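Local coordinates for apoptosis regulator Bcl-2 homolog (Fowlpox virus, PDB 5TZP), which inhibits apoptosis of the host cell by sequestering and inactivating proapoptotic Bcl-2 proteins, including BAX and BAK1, at residues N25-Y30 with G116-A121; D47-A52 with R90-I95; I66-N71 with C98-K103. All coordinates share one frame; numbering follows the deposited sequence.

Interaction 1 (N25-Y30 with G116-A121)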
loop_
_atom_site.group_PDB
_atom_site.type_symbol
_atom_site.label_atom_id
_atom_site.label_comp_id
_atom_site.label_asym_id
_atom_site.label_seq_id
_atom_site.Cartn_x
_atom_site.Cartn_y
_atom_site.Cartn_z
ATOM N N ASN A 25 -2.295 -0.838 -10.392
ATOM C CA ASN A 25 -1.717 -1.954 -11.158
ATOM C C ASN A 25 -1.130 -3.006 -10.226
ATOM O O ASN A 25 -1.291 -4.200 -10.508
ATOM C CB ASN A 25 -0.738 -1.440 -12.199
ATOM C CG ASN A 25 -1.460 -1.060 -13.439
ATOM O OD1 ASN A 25 -1.972 -1.908 -14.129
ATOM N ND2 ASN A 25 -1.475 0.224 -13.749
ATOM N N TYR A 26 -0.436 -2.625 -9.137
ATOM C CA TYR A 26 0.093 -3.630 -8.212
ATOM C C TYR A 26 -1.053 -4.444 -7.615
ATOM O O TYR A 26 -1.000 -5.678 -7.559
ATOM C CB TYR A 26 0.995 -3.008 -7.136
ATOM C CG TYR A 26 1.396 -4.065 -6.146
ATOM C CD1 TYR A 26 2.184 -5.112 -6.532
ATOM C CD2 TYR A 26 0.832 -4.107 -4.921
ATOM C CE1 TYR A 26 2.471 -6.189 -5.651
ATOM C CE2 TYR A 26 1.098 -5.181 -4.066
ATOM C CZ TYR A 26 1.876 -6.170 -4.459
ATOM O OH TYR A 26 2.105 -7.266 -3.638
ATOM N N ILE A 27 -2.119 -3.781 -7.157
ATOM C CA ILE A 27 -3.213 -4.507 -6.516
ATOM C C ILE A 27 -3.867 -5.440 -7.533
ATOM O O ILE A 27 -4.201 -6.600 -7.225
ATOM C CB ILE A 27 -4.202 -3.530 -5.880
ATOM C CG1 ILE A 27 -3.523 -2.878 -4.676
ATOM C CG2 ILE A 27 -5.457 -4.267 -5.415
ATOM C CD1 ILE A 27 -4.321 -1.806 -3.974
ATOM N N ILE A 28 -4.011 -5.013 -8.791
ATOM C CA ILE A 28 -4.514 -5.910 -9.847
ATOM C C ILE A 28 -3.594 -7.123 -10.015
ATOM O O ILE A 28 -4.084 -8.256 -10.113
ATOM C CB ILE A 28 -4.694 -5.103 -11.131
ATOM C CG1 ILE A 28 -5.873 -4.121 -10.977
ATOM C CG2 ILE A 28 -4.954 -6.093 -12.291
ATOM C CD1 ILE A 28 -5.872 -3.105 -12.056
ATOM N N GLU A 29 -2.291 -6.907 -10.074
ATOM C CA GLU A 29 -1.370 -8.028 -10.212
ATOM C C GLU A 29 -1.501 -9.008 -9.037
ATOM O O GLU A 29 -1.540 -10.241 -9.211
ATOM C CB GLU A 29 0.069 -7.559 -10.408
ATOM C CG GLU A 29 1.051 -8.776 -10.446
ATOM C CD GLU A 29 2.384 -8.515 -10.997
ATOM O OE1 GLU A 29 3.193 -9.462 -10.924
ATOM O OE2 GLU A 29 2.660 -7.468 -11.629
ATOM N N TYR A 30 -1.551 -8.479 -7.830
ATOM C CA TYR A 30 -1.639 -9.312 -6.635
ATOM C C TYR A 30 -2.889 -10.170 -6.692
ATOM O O TYR A 30 -2.864 -11.358 -6.344
ATOM C CB TYR A 30 -1.616 -8.416 -5.409
ATOM C CG TYR A 30 -1.650 -9.232 -4.163
ATOM C CD1 TYR A 30 -0.475 -9.824 -3.635
ATOM C CD2 TYR A 30 -2.821 -9.481 -3.479
ATOM C CE1 TYR A 30 -0.578 -10.668 -2.519
ATOM C CE2 TYR A 30 -2.891 -10.264 -2.397
ATOM C CZ TYR A 30 -1.818 -10.902 -1.918
ATOM O OH TYR A 30 -2.004 -11.731 -0.808
ATOM N N GLY A 116 -10.425 -0.318 -7.132
ATOM C CA GLY A 116 -10.645 1.104 -7.347
ATOM C C GLY A 116 -10.746 1.927 -6.081
ATOM O O GLY A 116 -9.968 2.847 -5.876
ATOM N N ILE A 117 -11.676 1.575 -5.183
ATOM C CA ILE A 117 -11.817 2.342 -3.937
ATOM C C ILE A 117 -10.557 2.242 -3.085
ATOM O O ILE A 117 -10.171 3.197 -2.400
ATOM C CB ILE A 117 -13.080 1.964 -3.105
ATOM C CG1 ILE A 117 -13.228 0.453 -2.799
ATOM C CG2 ILE A 117 -14.367 2.570 -3.695
ATOM C CD1 ILE A 117 -14.431 0.112 -1.807
ATOM N N ILE A 118 -9.931 1.070 -3.072
ATOM C CA ILE A 118 -8.731 0.908 -2.215
ATOM C C ILE A 118 -7.563 1.709 -2.753
ATOM O O ILE A 118 -6.941 2.458 -2.029
ATOM C CB ILE A 118 -8.451 -0.581 -2.050
ATOM C CG1 ILE A 118 -9.502 -1.282 -1.223
ATOM C CG2 ILE A 118 -7.034 -0.744 -1.403
ATOM C CD1 ILE A 118 -9.331 -2.798 -1.275
ATOM N N SER A 119 -7.327 1.659 -4.037
ATOM C CA SER A 119 -6.210 2.405 -4.637
ATOM C C SER A 119 -6.422 3.912 -4.542
ATOM O O SER A 119 -5.505 4.679 -4.257
ATOM C CB SER A 119 -5.921 2.016 -6.072
ATOM O OG SER A 119 -5.669 0.630 -6.135
ATOM N N GLU A 120 -7.658 4.355 -4.752
ATOM C CA GLU A 120 -7.977 5.778 -4.626
ATOM C C GLU A 120 -7.812 6.248 -3.190
ATOM O O GLU A 120 -7.294 7.362 -2.935
ATOM C CB GLU A 120 -9.402 6.094 -5.121
ATOM C CG GLU A 120 -9.493 5.945 -6.670
ATOM C CD GLU A 120 -10.902 6.110 -7.243
ATOM O OE1 GLU A 120 -11.018 5.911 -8.459
ATOM O OE2 GLU A 120 -11.823 6.452 -6.472
ATOM N N ALA A 121 -8.211 5.434 -2.241
ATOM C CA ALA A 121 -8.061 5.820 -0.819
ATOM C C ALA A 121 -6.582 5.973 -0.451
ATOM O O ALA A 121 -6.185 6.895 0.249
ATOM C CB ALA A 121 -8.746 4.806 0.074
#

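Interaction 2 (D47-A52 with R90-I95)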
loop_
_atom_site.group_PDB
_atom_site.type_symbol
_atom_site.label_atom_id
_atom_site.label_comp_id
_atom_site.label_asym_id
_atom_site.label_seq_id
_atom_site.Cartn_x
_atom_site.Cartn_y
_atom_site.Cartn_z
ATOM N N ASP A 47 8.865 -2.916 -9.856
ATOM C CA ASP A 47 9.429 -4.191 -9.412
ATOM C C ASP A 47 9.939 -4.095 -7.994
ATOM O O ASP A 47 9.815 -5.055 -7.227
ATOM C CB ASP A 47 10.532 -4.626 -10.366
ATOM C CG ASP A 47 10.019 -5.365 -11.617
ATOM O OD1 ASP A 47 8.824 -5.736 -11.609
ATOM O OD2 ASP A 47 10.906 -5.599 -12.515
ATOM N N VAL A 48 10.468 -2.934 -7.598
ATOM C CA VAL A 48 10.860 -2.753 -6.194
ATOM C C VAL A 48 9.645 -2.814 -5.267
ATOM O O VAL A 48 9.679 -3.487 -4.223
ATOM C CB VAL A 48 11.652 -1.436 -5.997
ATOM C CG1 VAL A 48 11.939 -1.230 -4.502
ATOM C CG2 VAL A 48 12.959 -1.435 -6.757
ATOM N N LEU A 49 8.587 -2.088 -5.617
ATOM C CA LEU A 49 7.340 -2.119 -4.856
ATOM C C LEU A 49 6.844 -3.550 -4.700
ATOM O O LEU A 49 6.469 -3.984 -3.589
ATOM C CB LEU A 49 6.313 -1.215 -5.545
ATOM C CG LEU A 49 4.925 -1.200 -4.846
ATOM C CD1 LEU A 49 4.945 -0.610 -3.469
ATOM C CD2 LEU A 49 3.921 -0.466 -5.711
ATOM N N LYS A 50 6.758 -4.276 -5.798
ATOM C CA LYS A 50 6.224 -5.630 -5.784
ATOM C C LYS A 50 7.032 -6.507 -4.859
ATOM O O LYS A 50 6.507 -7.283 -4.041
ATOM C CB LYS A 50 6.230 -6.141 -7.241
ATOM C CG LYS A 50 5.954 -7.570 -7.371
ATOM C CD LYS A 50 5.807 -7.970 -8.934
ATOM C CE LYS A 50 6.075 -9.416 -9.225
ATOM N NZ LYS A 50 5.924 -9.615 -10.690
ATOM N N ALA A 51 8.352 -6.468 -4.960
ATOM C CA ALA A 51 9.232 -7.304 -4.105
ATOM C C ALA A 51 9.098 -6.932 -2.625
ATOM O O ALA A 51 9.041 -7.804 -1.743
ATOM C CB ALA A 51 10.677 -7.184 -4.539
ATOM N N ALA A 52 8.972 -5.633 -2.346
ATOM C CA ALA A 52 8.901 -5.156 -0.957
ATOM C C ALA A 52 7.534 -5.560 -0.379
ATOM O O ALA A 52 7.473 -6.038 0.767
ATOM C CB ALA A 52 9.072 -3.635 -0.910
ATOM N N ARG A 90 6.277 2.857 5.408
ATOM C CA ARG A 90 4.862 3.045 5.696
ATOM C C ARG A 90 4.027 2.866 4.428
ATOM O O ARG A 90 2.954 2.238 4.443
ATOM C CB ARG A 90 4.576 4.365 6.379
ATOM C CG ARG A 90 5.088 4.342 7.861
ATOM C CD ARG A 90 4.871 5.639 8.513
ATOM N NE ARG A 90 5.385 5.637 9.890
ATOM C CZ ARG A 90 4.751 6.236 10.889
ATOM N NH1 ARG A 90 3.548 6.784 10.768
ATOM N NH2 ARG A 90 5.292 6.056 12.100
ATOM N N ILE A 91 4.461 3.505 3.341
ATOM C CA ILE A 91 3.765 3.395 2.040
ATOM C C ILE A 91 3.729 1.950 1.611
ATOM O O ILE A 91 2.676 1.440 1.205
ATOM C CB ILE A 91 4.433 4.317 0.993
ATOM C CG1 ILE A 91 4.162 5.762 1.348
ATOM C CG2 ILE A 91 3.901 3.995 -0.410
ATOM C CD1 ILE A 91 5.033 6.747 0.486
ATOM N N ILE A 92 4.856 1.270 1.656
ATOM C CA ILE A 92 4.933 -0.132 1.246
ATOM C C ILE A 92 4.018 -0.962 2.119
ATOM O O ILE A 92 3.278 -1.832 1.615
ATOM C CB ILE A 92 6.372 -0.658 1.356
ATOM C CG1 ILE A 92 7.189 -0.006 0.211
ATOM C CG2 ILE A 92 6.433 -2.172 1.345
ATOM C CD1 ILE A 92 8.727 -0.022 0.490
ATOM N N THR A 93 4.016 -0.728 3.423
ATOM C CA THR A 93 3.203 -1.536 4.313
ATOM C C THR A 93 1.714 -1.306 4.058
ATOM O O THR A 93 0.927 -2.258 4.044
ATOM C CB THR A 93 3.544 -1.265 5.777
ATOM O OG1 THR A 93 4.915 -1.642 5.990
ATOM C CG2 THR A 93 2.723 -2.052 6.710
ATOM N N ILE A 94 1.294 -0.065 3.836
ATOM C CA ILE A 94 -0.086 0.265 3.472
ATOM C C ILE A 94 -0.486 -0.464 2.212
ATOM O O ILE A 94 -1.567 -1.082 2.168
ATOM C CB ILE A 94 -0.254 1.829 3.294
ATOM C CG1 ILE A 94 -0.280 2.523 4.636
ATOM C CG2 ILE A 94 -1.477 2.138 2.412
ATOM C CD1 ILE A 94 0.010 4.008 4.465
ATOM N N ILE A 95 0.336 -0.413 1.160
ATOM C CA ILE A 95 -0.010 -1.042 -0.095
ATOM C C ILE A 95 -0.050 -2.539 0.068
ATOM O O ILE A 95 -0.962 -3.214 -0.433
ATOM C CB ILE A 95 0.938 -0.585 -1.225
ATOM C CG1 ILE A 95 0.778 0.923 -1.469
ATOM C CG2 ILE A 95 0.733 -1.377 -2.479
ATOM C CD1 ILE A 95 1.905 1.519 -2.352
#

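Interaction 3 (I66-N71 with C98-K103). With EDO (1,2-ethanediol), chain D; EDO (1,2-ethanediol), chain I; EDO (1,2-ethanediol), chain C.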
loop_
_atom_site.group_PDB
_atom_site.type_symbol
_atom_site.label_atom_id
_atom_site.label_comp_id
_atom_site.label_asym_id
_atom_site.label_seq_id
_atom_site.Cartn_x
_atom_site.Cartn_y
_atom_site.Cartn_z
ATOM N N ILE A 66 -5.373 -11.626 11.611
ATOM C CA ILE A 66 -6.110 -11.227 12.814
ATOM C C ILE A 66 -6.744 -9.837 12.631
ATOM O O ILE A 66 -7.925 -9.650 12.942
ATOM C CB ILE A 66 -5.204 -11.290 14.029
ATOM C CG1 ILE A 66 -4.782 -12.752 14.271
ATOM C CG2 ILE A 66 -5.955 -10.703 15.241
ATOM C CD1 ILE A 66 -3.840 -12.918 15.443
ATOM N N ILE A 67 -5.983 -8.910 12.073
ATOM C CA ILE A 67 -6.490 -7.539 11.870
ATOM C C ILE A 67 -7.755 -7.582 11.023
ATOM O O ILE A 67 -8.782 -6.961 11.331
ATOM C CB ILE A 67 -5.381 -6.688 11.242
ATOM C CG1 ILE A 67 -4.302 -6.323 12.257
ATOM C CG2 ILE A 67 -6.021 -5.413 10.611
ATOM C CD1 ILE A 67 -3.060 -5.804 11.712
ATOM N N ILE A 68 -7.714 -8.338 9.935
ATOM C CA ILE A 68 -8.856 -8.327 9.013
ATOM C C ILE A 68 -10.076 -9.080 9.540
ATOM O O ILE A 68 -11.198 -8.941 8.927
ATOM C CB ILE A 68 -8.330 -8.948 7.676
ATOM C CG1 ILE A 68 -7.290 -7.977 7.067
ATOM C CG2 ILE A 68 -9.447 -9.167 6.651
ATOM C CD1 ILE A 68 -6.512 -8.490 5.902
ATOM N N SER A 69 -9.898 -9.904 10.582
ATOM C CA SER A 69 -11.052 -10.620 11.126
ATOM C C SER A 69 -12.027 -9.752 11.928
ATOM O O SER A 69 -13.146 -10.186 12.280
ATOM C CB SER A 69 -10.549 -11.791 11.932
ATOM O OG SER A 69 -10.076 -11.360 13.193
ATOM N N ARG A 70 -11.688 -8.519 12.114
ATOM C CA ARG A 70 -12.510 -7.610 12.918
ATOM C C ARG A 70 -13.324 -6.661 12.034
ATOM O O ARG A 70 -13.273 -6.671 10.814
ATOM C CB ARG A 70 -11.485 -6.865 13.789
ATOM C CG ARG A 70 -10.545 -7.760 14.598
ATOM C CD ARG A 70 -10.037 -7.039 15.805
ATOM N NE ARG A 70 -8.994 -7.752 16.580
ATOM C CZ ARG A 70 -7.669 -7.499 16.496
ATOM N NH1 ARG A 70 -7.166 -6.619 15.617
ATOM N NH2 ARG A 70 -6.845 -8.161 17.350
ATOM N N ASN A 71 -14.129 -5.808 12.665
ATOM C CA ASN A 71 -15.075 -4.989 11.878
ATOM C C ASN A 71 -14.400 -3.694 11.390
ATOM O O ASN A 71 -14.558 -2.629 12.008
ATOM C CB ASN A 71 -16.316 -4.691 12.724
ATOM C CG ASN A 71 -17.459 -4.025 11.947
ATOM O OD1 ASN A 71 -17.604 -4.228 10.745
ATOM N ND2 ASN A 71 -18.275 -3.286 12.634
ATOM N N CYS A 98 -3.152 -3.521 2.070
ATOM C CA CYS A 98 -4.360 -3.286 1.302
ATOM C C CYS A 98 -4.480 -4.259 0.144
ATOM O O CYS A 98 -5.627 -4.664 -0.179
ATOM C CB CYS A 98 -4.438 -1.849 0.805
ATOM S SG CYS A 98 -4.868 -0.657 2.100
ATOM N N ALA A 99 -3.383 -4.642 -0.524
ATOM C CA ALA A 99 -3.443 -5.703 -1.526
ATOM C C ALA A 99 -3.913 -7.007 -0.898
ATOM O O ALA A 99 -4.807 -7.693 -1.425
ATOM C CB ALA A 99 -2.099 -5.871 -2.217
ATOM N N TYR A 100 -3.291 -7.390 0.218
ATOM C CA TYR A 100 -3.647 -8.610 0.913
ATOM C C TYR A 100 -5.132 -8.605 1.283
ATOM O O TYR A 100 -5.867 -9.594 1.065
ATOM C CB TYR A 100 -2.753 -8.705 2.157
ATOM C CG TYR A 100 -2.850 -9.990 2.916
ATOM C CD1 TYR A 100 -2.175 -11.144 2.498
ATOM C CD2 TYR A 100 -3.715 -10.151 3.991
ATOM C CE1 TYR A 100 -2.301 -12.333 3.120
ATOM C CE2 TYR A 100 -3.850 -11.369 4.658
ATOM C CZ TYR A 100 -3.123 -12.446 4.207
ATOM O OH TYR A 100 -3.272 -13.664 4.839
ATOM N N TYR A 101 -5.594 -7.478 1.834
ATOM C CA TYR A 101 -6.977 -7.261 2.221
ATOM C C TYR A 101 -7.902 -7.410 1.019
ATOM O O TYR A 101 -8.943 -8.096 1.111
ATOM C CB TYR A 101 -7.066 -5.864 2.885
ATOM C CG TYR A 101 -8.461 -5.355 3.132
ATOM C CD1 TYR A 101 -9.217 -5.814 4.177
ATOM C CD2 TYR A 101 -9.048 -4.452 2.301
ATOM C CE1 TYR A 101 -10.488 -5.341 4.403
ATOM C CE2 TYR A 101 -10.325 -3.983 2.511
ATOM C CZ TYR A 101 -11.012 -4.448 3.581
ATOM O OH TYR A 101 -12.309 -3.989 3.799
ATOM N N SER A 102 -7.569 -6.723 -0.071
ATOM C CA SER A 102 -8.418 -6.748 -1.282
ATOM C C SER A 102 -8.716 -8.168 -1.721
ATOM O O SER A 102 -9.868 -8.513 -2.063
ATOM C CB SER A 102 -7.682 -6.002 -2.392
ATOM O OG SER A 102 -8.292 -6.027 -3.691
ATOM N N LYS A 103 -7.707 -9.036 -1.710
ATOM C CA LYS A 103 -7.918 -10.406 -2.141
ATOM C C LYS A 103 -8.790 -11.150 -1.139
ATOM O O LYS A 103 -9.617 -11.980 -1.515
ATOM C CB LYS A 103 -6.568 -11.071 -2.368
ATOM C CG LYS A 103 -6.684 -12.454 -2.951
ATOM C CD LYS A 103 -5.303 -13.021 -3.259
ATOM C CE LYS A 103 -5.401 -14.478 -3.813
ATOM N NZ LYS A 103 -6.074 -14.592 -5.145
HETATM C C1 EDO D . -3.440 -7.700 15.356
HETATM O O1 EDO D . -4.327 -6.591 15.796
HETATM C C2 EDO D . -3.108 -8.757 16.398
HETATM O O2 EDO D . -4.200 -8.869 17.421
HETATM C C1 EDO I . -15.681 -7.262 15.681
HETATM O O1 EDO I . -14.973 -8.355 15.140
HETATM C C2 EDO I . -14.658 -6.402 16.277
HETATM O O2 EDO I . -14.260 -5.262 15.470
HETATM C C1 EDO C . -14.066 -0.786 4.257
HETATM O O1 EDO C . -13.006 -1.561 4.785
HETATM C C2 EDO C . -15.416 -1.234 4.669
HETATM O O2 EDO C . -15.444 -0.817 6.075
#

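Interaction 1 (N25-Y30 with G116-A121)
The S119 hydroxyl is hydrogen-bonded to D115 O, one turn back on its own helix, and the same OG lies 3.5 Å from I27 CD1, the closest approach between N25-Y30 and G116-A121. With OG beside its own backbone N (chi1 -57°), the polar end folds back along the helix and finds its acceptor there. No hydrogen bond crosses the contact; the methyl of I27 touches an oxygen engaged with D115 O. The second touch is purely apolar: I27 CD1 stands 3.9 Å from I118 CG2, and the two isoleucine side chains cross at about a right angle, branch against chain end. A single terminal methyl therefore serves both partners. I27 is directed at the opposing segment, and its CG1-CD1 arm is extended (chi2 176°), which carries CD1 to I118 and S119. The backbones stay apart, with the I27 and S119 CA atoms 7.8 Å from each other, and only 107 Å² is buried between the segments. All three touching residues are nevertheless buried, because further helices close round them. S119 also packs on L20, I23 and Q24 of helix 14-32, extending the meeting of that helix with helix 115-136, whose residues here belong to BH2. I118 leans on C98 of helix 88-105, while Y26 of helix 14-32 reaches A99 of helix 88-105 and Y46 of helix 43-68.

Interaction 2 (D47-A52 with R90-I95)
BH1 supplies R90-I95, part of helix 88-105, and through I92 and I95 this segment packs on L49 and A52 of helix 43-68; the two helices also meet the bound Bik BH3 peptide. The axes of the short segments approach to 10.0 Å and cross at -67°, a steep angle that confines the contact to a few side chains. Where the backbones come nearest, I92 sets two of its carbons against one methyl: A52 CB lies 3.8 Å from I92 CG2, and I92 CD1 is 3.9 Å from the same A52 CB. This pairing is possible because the small A52 lets the backbones come together, its CA being 6.8 Å from the CA of I92. L49 arrives differently. Its first bond runs across the interface rather than into it, but CG is anti to the backbone N and CD1 then turns toward helix 88-105 (chi2 65°). L49 CD1 lies 3.9 Å from I95 CD1, methyl against methyl, with the side chains crossing at about a right angle, and it touches I92 more loosely, L49 CD1 to I92 CG1 being 4.4 Å. All four residues are buried and the contact is wholly apolar; 202 Å² is buried, both sides summed. Its two ends face different neighbours. L49 and I95 share Y26 of helix 14-32, whereas A52 and I92 each pack on an aromatic side chain of the peptide. Outside the two segments, R90 of BH1 finds its partner on that peptide, a salt bridge from NE to an acidic side chain. Hydrophobic packing beside an arginine-acid pair is the hallmark of the BH3-binding groove of prosurvival Bcl-2 proteins.

Interaction 3 (I66-N71 with C98-K103)
I68 points its side chain at Y100 and Y101, two neighbouring tyrosines of helix 88-105, and so joins the C-terminal part of helix 43-68 to that helix within the all-helical Bcl-2 fold. Its terminal methyl meets Y100 at the ring edge, near the ring plane, with I68 CD1 3.8 Å from Y100 CD2; the side chains slant across one another and no ring face is used. The same methyl touches the root of the next residue, with I68 CD1 3.9 Å from Y101 CA and 4.0 Å from Y101 CB. Farther back on the isoleucine, I68 CG1 comes to 4.1 Å from Y101 CD1, again at a ring edge. Both tyrosines hold CG anti to the backbone N, yet as successive helix residues their rings diverge, and the isoleucine arm, extended at chi2 171°, enters where they part. The polar ends of the rings have other partners: Y100 OH is hydrogen-bonded to D65 OD1, which fixes that ring from helix 43-68 as well. Beyond I68 the chain turns, and I66 O accepts bonds from both S69 N and S69 OG, the latter at 2.8 Å. R70 reaches back over this turn with one guanidinium face near I66 O and grips an ethanediol, probably from the crystallisation liquor, through NH1 and NH2. A second such ethanediol accepts from N71 N, and a third, at a separate place, has its O1 hydrogen-bonded to Y101 OH at 2.7 Å.

Interactions 1 and 2 are core contacts, whereas interaction 3 lies nearer the surface, its centre about 13 Å from the centre of the chain, against about 7 Å for the others. Interactions 2 and 3 tie together the same pair, helices 43-68 and 88-105, at places whose centres are 16 Å apart; interaction 1 joins helices 14-32 and 115-136 and encloses both along the chain. Aliphatic methyls do all the work in interaction 2, a serine oxygen enters in interaction 1, and in interaction 3 an isoleucine methyl meets tyrosine ring edges, with ethanediols, probably from the crystallisation liquor, bound nearby. Y26 and the E29-K50 salt bridge connect interactions 1 and 2; Y30 packs on Y100.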